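Local atomic coordinates of phosphodiesterase (Candida albicans, PDB entry 6CPU), a protein that belongs to the cyclic nucleotide phosphodiesterase family, carrying a metal-binding HD-type domain behind an N-terminal region with a small parallel beta sheet. Residues D80-P83 with F84-S88; D23-K26 with H27-H31. All coordinates share one frame; numbering follows the deposited sequence.

Contact 1 of 2, residues D80-P83 with F84-S88; sequences DNLP and FSDKS
Lys-87 reaches back from the first turn of helix 84-94 and grips two carbonyl oxygens of the loop before it. Its NZ gives a short bond of 2.6 Å to Leu-82 O, lying in the carbonyl plane on a lone pair, and a second of 3.0 Å to Asp-80 O, which it meets from above the carbonyl plane, 52° out of it. The chain gets there by running extended from CB to CE and then bending at its last torsion (chi4 76°), which turns NZ in between the two oxygens. Two bonds hold the ammonium group, which bridges carbonyls two residues apart.

The backbone bond that starts the helix runs from Lys-87 N to Pro-83 O, 3.0 Å and nearly straight at 166°; Asp-86 N adds a weak bond to the same oxygen.

Apolar contacts fill the angle between loop and helix. Leu-82 CB sits 3.7 Å from Lys-87 CG, while its CD2 lies 3.9 Å from Asp-86 CB, the Leu-82 and Asp-86 side chains crossing at about a right angle. Beyond the contact, Leu-82 packs on Leu-186 and Leu-189 of helix 177-193. Asp-86 and the Pro-83 ring lie side by side, pointing the same way, in van der Waals contact, with Asp-86 OD2 3.5 Å from Pro-83 CD.

The arrangement is a helix N-terminus with proline at the N-cap, tied to its incoming loop by a lysine of the first turn.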
ATOM      1  N   ASP A  80      11.709   4.473  26.260  1.00 31.21           N
ATOM      2  CA  ASP A  80      11.754   3.463  27.313  1.00 33.30           C
ATOM      3  C   ASP A  80      11.114   3.964  28.619  1.00 34.17           C
ATOM      4  O   ASP A  80      10.521   3.184  29.358  1.00 33.98           O
ATOM      5  CB  ASP A  80      13.203   3.016  27.557  1.00 34.43           C
ATOM      6  CG  ASP A  80      13.822   2.296  26.337  1.00 36.47           C
ATOM      7  OD1 ASP A  80      13.082   1.844  25.422  1.00 33.78           O
ATOM      8  OD2 ASP A  80      15.067   2.178  26.297  1.00 36.88           O
ATOM      9  N   ASN A  81      11.205   5.271  28.861  1.00 35.30           N
ATOM     10  CA  ASN A  81      10.681   5.884  30.082  1.00 37.46           C
ATOM     11  C   ASN A  81       9.258   6.442  29.993  1.00 36.70           C
ATOM     12  O   ASN A  81       8.805   7.112  30.930  1.00 36.19           O
ATOM     13  CB  ASN A  81      11.653   6.979  30.546  1.00 38.73           C
ATOM     14  CG  ASN A  81      12.979   6.404  31.016  1.00 42.18           C
ATOM     15  OD1 ASN A  81      13.009   5.489  31.845  1.00 44.82           O
ATOM     16  ND2 ASN A  81      14.082   6.929  30.488  1.00 43.81           N
ATOM     17  N   LEU A  82       8.540   6.165  28.894  1.00 33.55           N
ATOM     18  CA  LEU A  82       7.157   6.627  28.753  1.00 31.83           C
ATOM     19  C   LEU A  82       6.270   6.037  29.831  1.00 31.22           C
ATOM     20  O   LEU A  82       6.422   4.877  30.178  1.00 31.94           O
ATOM     21  CB  LEU A  82       6.561   6.213  27.399  1.00 30.22           C
ATOM     22  CG  LEU A  82       7.062   6.922  26.147  1.00 29.86           C
ATOM     23  CD1 LEU A  82       6.518   6.176  24.931  1.00 30.73           C
ATOM     24  CD2 LEU A  82       6.672   8.398  26.101  1.00 29.90           C
ATOM     25  N   PRO A  83       5.299   6.818  30.330  1.00 33.35           N
ATOM     26  CA  PRO A  83       4.288   6.203  31.183  1.00 33.51           C
ATOM     27  C   PRO A  83       3.550   5.103  30.424  1.00 34.64           C
ATOM     28  O   PRO A  83       3.527   5.108  29.181  1.00 32.05           O
ATOM     29  CB  PRO A  83       3.321   7.351  31.509  1.00 34.38           C
ATOM     30  CG  PRO A  83       3.928   8.594  30.971  1.00 34.83           C
ATOM     31  CD  PRO A  83       4.979   8.211  29.981  1.00 34.29           C
ATOM     32  N   PHE A  84       2.942   4.183  31.163  1.00 34.49           N
ATOM     33  CA  PHE A  84       2.229   3.074  30.544  1.00 36.00           C
ATOM     34  C   PHE A  84       1.140   3.554  29.582  1.00 35.93           C
ATOM     35  O   PHE A  84       0.959   2.969  28.507  1.00 35.27           O
ATOM     36  CB  PHE A  84       1.630   2.141  31.592  1.00 36.62           C
ATOM     37  CG  PHE A  84       0.712   1.105  31.011  1.00 39.15           C
ATOM     38  CD1 PHE A  84       1.225   0.012  30.331  1.00 39.20           C
ATOM     39  CD2 PHE A  84      -0.668   1.243  31.110  1.00 41.06           C
ATOM     40  CE1 PHE A  84       0.382  -0.938  29.779  1.00 41.46           C
ATOM     41  CE2 PHE A  84      -1.517   0.300  30.559  1.00 41.33           C
ATOM     42  CZ  PHE A  84      -0.991  -0.795  29.895  1.00 42.23           C
ATOM     43  N   SER A  85       0.422   4.614  29.955  1.00 34.96           N
ATOM     44  CA  SER A  85      -0.619   5.177  29.090  1.00 34.67           C
ATOM     45  C   SER A  85      -0.094   5.552  27.695  1.00 33.76           C
ATOM     46  O   SER A  85      -0.769   5.295  26.692  1.00 33.17           O
ATOM     47  CB  SER A  85      -1.287   6.389  29.752  1.00 35.24           C
ATOM     48  OG  SER A  85      -0.409   7.499  29.797  1.00 34.32           O
ATOM     49  N   ASP A  86       1.103   6.135  27.632  1.00 31.96           N
ATOM     50  CA  ASP A  86       1.747   6.470  26.349  1.00 30.89           C
ATOM     51  C   ASP A  86       2.309   5.263  25.589  1.00 29.19           C
ATOM     52  O   ASP A  86       2.240   5.222  24.352  1.00 26.35           O
ATOM     53  CB  ASP A  86       2.874   7.486  26.546  1.00 33.11           C
ATOM     54  CG  ASP A  86       2.365   8.897  26.770  1.00 36.80           C
ATOM     55  OD1 ASP A  86       1.316   9.257  26.199  1.00 38.00           O
ATOM     56  OD2 ASP A  86       3.034   9.648  27.511  1.00 37.42           O
ATOM     57  N   LYS A  87       2.900   4.313  26.307  1.00 26.59           N
ATOM     58  CA  LYS A  87       3.383   3.070  25.687  1.00 27.21           C
ATOM     59  C   LYS A  87       2.215   2.321  25.053  1.00 26.62           C
ATOM     60  O   LYS A  87       2.295   1.826  23.913  1.00 25.69           O
ATOM     61  CB  LYS A  87       4.063   2.160  26.720  1.00 27.60           C
ATOM     62  CG  LYS A  87       5.405   2.668  27.230  1.00 27.48           C
ATOM     63  CD  LYS A  87       6.276   1.516  27.707  1.00 29.16           C
ATOM     64  CE  LYS A  87       7.654   1.990  28.130  1.00 30.38           C
ATOM     65  NZ  LYS A  87       7.620   2.652  29.468  1.00 30.49           N
ATOM     66  N   SER A  88       1.125   2.263  25.799  1.00 25.82           N
ATOM     67  CA  SER A  88      -0.090   1.608  25.375  1.00 27.14           C
ATOM     68  C   SER A  88      -0.707   2.313  24.157  1.00 25.76           C
ATOM     69  O   SER A  88      -1.150   1.649  23.209  1.00 23.50           O
ATOM     70  CB  SER A  88      -1.071   1.575  26.549  1.00 28.47           C
ATOM     71  OG  SER A  88      -2.282   0.945  26.208  1.00 33.07           O
TER

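Contact 2 of 2, residues D23-K26 with H27-H31; sequences DTFK and HLICH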
ATOM      1  N   ASP A  23      14.988  -6.092  26.471  1.00 30.15           N
ATOM      2  CA  ASP A  23      15.627  -5.250  27.472  1.00 31.25           C
ATOM      3  C   ASP A  23      15.061  -3.840  27.457  1.00 30.22           C
ATOM      4  O   ASP A  23      15.081  -3.155  28.483  1.00 30.89           O
ATOM      5  CB  ASP A  23      17.156  -5.226  27.283  1.00 33.86           C
ATOM      6  CG  ASP A  23      17.588  -4.641  25.949  1.00 37.35           C
ATOM      7  OD1 ASP A  23      16.792  -4.647  24.978  1.00 40.08           O
ATOM      8  OD2 ASP A  23      18.743  -4.169  25.859  1.00 42.27           O
ATOM      9  N   THR A  24      14.557  -3.400  26.300  1.00 27.85           N
ATOM     10  CA  THR A  24      14.036  -2.043  26.144  1.00 26.38           C
ATOM     11  C   THR A  24      12.763  -2.027  25.291  1.00 25.81           C
ATOM     12  O   THR A  24      12.565  -2.891  24.447  1.00 22.99           O
ATOM     13  CB  THR A  24      15.057  -1.111  25.459  1.00 27.75           C
ATOM     14  OG1 THR A  24      15.278  -1.527  24.112  1.00 26.75           O
ATOM     15  CG2 THR A  24      16.402  -1.108  26.194  1.00 28.45           C
ATOM     16  N   PHE A  25      11.933  -1.017  25.522  1.00 25.13           N
ATOM     17  CA  PHE A  25      10.702  -0.809  24.757  1.00 25.51           C
ATOM     18  C   PHE A  25      11.069  -0.515  23.306  1.00 26.27           C
ATOM     19  O   PHE A  25      10.393  -0.972  22.388  1.00 24.48           O
ATOM     20  CB  PHE A  25       9.891   0.350  25.358  1.00 25.87           C
ATOM     21  CG  PHE A  25       8.510   0.539  24.753  1.00 24.18           C
ATOM     22  CD1 PHE A  25       7.667  -0.548  24.524  1.00 24.38           C
ATOM     23  CD2 PHE A  25       8.042   1.812  24.448  1.00 24.95           C
ATOM     24  CE1 PHE A  25       6.400  -0.363  23.984  1.00 23.99           C
ATOM     25  CE2 PHE A  25       6.775   2.005  23.917  1.00 23.73           C
ATOM     26  CZ  PHE A  25       5.955   0.911  23.680  1.00 24.24           C
ATOM     27  N   LYS A  26      12.149   0.239  23.108  1.00 26.25           N
ATOM     28  CA  LYS A  26      12.622   0.546  21.767  1.00 27.08           C
ATOM     29  C   LYS A  26      12.919  -0.730  20.975  1.00 25.77           C
ATOM     30  O   LYS A  26      12.517  -0.855  19.820  1.00 24.19           O
ATOM     31  CB  LYS A  26      13.849   1.447  21.807  1.00 29.17           C
ATOM     32  CG  LYS A  26      14.341   1.840  20.426  1.00 32.70           C
ATOM     33  CD  LYS A  26      15.559   2.750  20.478  1.00 35.99           C
ATOM     34  CE  LYS A  26      16.861   1.979  20.348  1.00 39.45           C
ATOM     35  NZ  LYS A  26      18.007   2.928  20.282  1.00 43.02           N
ATOM     36  N   HIS A  27      13.619  -1.684  21.582  1.00 24.38           N
ATOM     37  CA  HIS A  27      13.903  -2.932  20.888  1.00 25.46           C
ATOM     38  C   HIS A  27      12.627  -3.750  20.592  1.00 24.04           C
ATOM     39  O   HIS A  27      12.503  -4.369  19.517  1.00 22.31           O
ATOM     40  CB  HIS A  27      14.933  -3.760  21.648  1.00 28.62           C
ATOM     41  CG  HIS A  27      16.331  -3.229  21.540  1.00 32.04           C
ATOM     42  ND1 HIS A  27      17.280  -3.431  22.520  1.00 34.17           N
ATOM     43  CD2 HIS A  27      16.941  -2.512  20.567  1.00 34.47           C
ATOM     44  CE1 HIS A  27      18.415  -2.867  22.153  1.00 35.12           C
ATOM     45  NE2 HIS A  27      18.237  -2.300  20.973  1.00 35.54           N
ATOM     46  N   LEU A  28      11.678  -3.737  21.524  1.00 22.58           N
ATOM     47  CA  LEU A  28      10.361  -4.363  21.301  1.00 22.76           C
ATOM     48  C   LEU A  28       9.640  -3.730  20.091  1.00 21.46           C
ATOM     49  O   LEU A  28       9.125  -4.440  19.217  1.00 20.62           O
ATOM     50  CB  LEU A  28       9.501  -4.249  22.565  1.00 23.60           C
ATOM     51  CG  LEU A  28       8.263  -5.143  22.624  1.00 24.41           C
ATOM     52  CD1 LEU A  28       7.850  -5.425  24.069  1.00 25.29           C
ATOM     53  CD2 LEU A  28       7.104  -4.515  21.875  1.00 25.24           C
ATOM     54  N   ILE A  29       9.647  -2.404  20.025  1.00 20.01           N
ATOM     55  CA  ILE A  29       9.045  -1.672  18.892  1.00 21.44           C
ATOM     56  C   ILE A  29       9.716  -2.061  17.566  1.00 21.67           C
ATOM     57  O   ILE A  29       9.032  -2.297  16.566  1.00 19.87           O
ATOM     58  CB  ILE A  29       9.102  -0.146  19.106  1.00 21.98           C
ATOM     59  CG1 ILE A  29       8.128   0.264  20.217  1.00 22.74           C
ATOM     60  CG2 ILE A  29       8.721   0.605  17.843  1.00 22.16           C
ATOM     61  CD1 ILE A  29       8.330   1.687  20.713  1.00 23.58           C
ATOM     62  N   CYS A  30      11.042  -2.174  17.570  1.00 20.48           N
ATOM     63  CA  CYS A  30      11.765  -2.525  16.347  1.00 22.38           C
ATOM     64  C   CYS A  30      11.394  -3.923  15.864  1.00 21.07           C
ATOM     65  O   CYS A  30      11.265  -4.152  14.665  1.00 22.12           O
ATOM     66  CB  CYS A  30      13.263  -2.412  16.548  1.00 24.23           C
ATOM     67  SG  CYS A  30      13.817  -0.707  16.701  1.00 27.06           S
ATOM     68  N   HIS A  31      11.220  -4.849  16.798  1.00 20.98           N
ATOM     69  CA  HIS A  31      10.739  -6.198  16.485  1.00 20.72           C
ATOM     70  C   HIS A  31       9.378  -6.131  15.783  1.00 20.32           C
ATOM     71  O   HIS A  31       9.147  -6.845  14.800  1.00 20.62           O
ATOM     72  CB  HIS A  31      10.651  -6.994  17.789  1.00 21.27           C
ATOM     73  CG  HIS A  31      10.053  -8.355  17.656  1.00 21.84           C
ATOM     74  ND1 HIS A  31      10.761  -9.436  17.177  1.00 22.82           N
ATOM     75  CD2 HIS A  31       8.833  -8.826  17.994  1.00 22.77           C
ATOM     76  CE1 HIS A  31       9.995 -10.511  17.209  1.00 23.37           C
ATOM     77  NE2 HIS A  31       8.818 -10.167  17.696  1.00 23.14           N
TER
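His-27 ND1 donates to Asp-23 OD1 over 2.8 Å, almost straight at 174°. The oxygen uses its syn lone pair and lies in the ring plane, and the carboxylate is turned only 11° from that plane, so the two flat groups meet edge on. With CG between its own backbone N and carbonyl carbon (chi1 62°), Asp-23 turns its carboxylate alongside the helix start to meet the ring of His-27.

Thr-24 is the N-cap of helix 25-34: its OG1 accepts from His-27 N at 3.0 Å, the capping bond of the first turn. Regular helical bonds follow, from Leu-28 N to Thr-24 O, Ile-29 N to Phe-25 O and Cys-30 N to Lys-26 O.

On another side of the helix, Ile-29 CD1 lies over one face of the Phe-25 ring, 3.8 Å from its centroid, a CH-pi contact displaced toward CE2, which is 3.6 Å away. Both residues are buried, and helix 84-94 packs against them through Lys-87 and Ile-91 on Phe-25 and Leu-90 on Ile-29.

Contacts 1 and 2 are two helix starts that touch, their centres about 13 Å apart, with contact 2 coming first along the chain. Asp-80, in the loop of contact 1, reaches the N-terminus of helix 25-34: its OD1 lies 3.0 Å from Lys-26 N, a probable hydrogen bond, and its OD2 packs 3.4 Å from Thr-24 CB. Its carboxylate would probably be favoured there by the helix dipole. Alongside this, Lys-87 CG rests 3.6 Å from Phe-25 CE2, joining the two helices through apolar atoms. The zinc site of His-278, His-349, Asp-350 and Asp-462 is formed by a later part of the chain, and neither contact supplies a ligand to it.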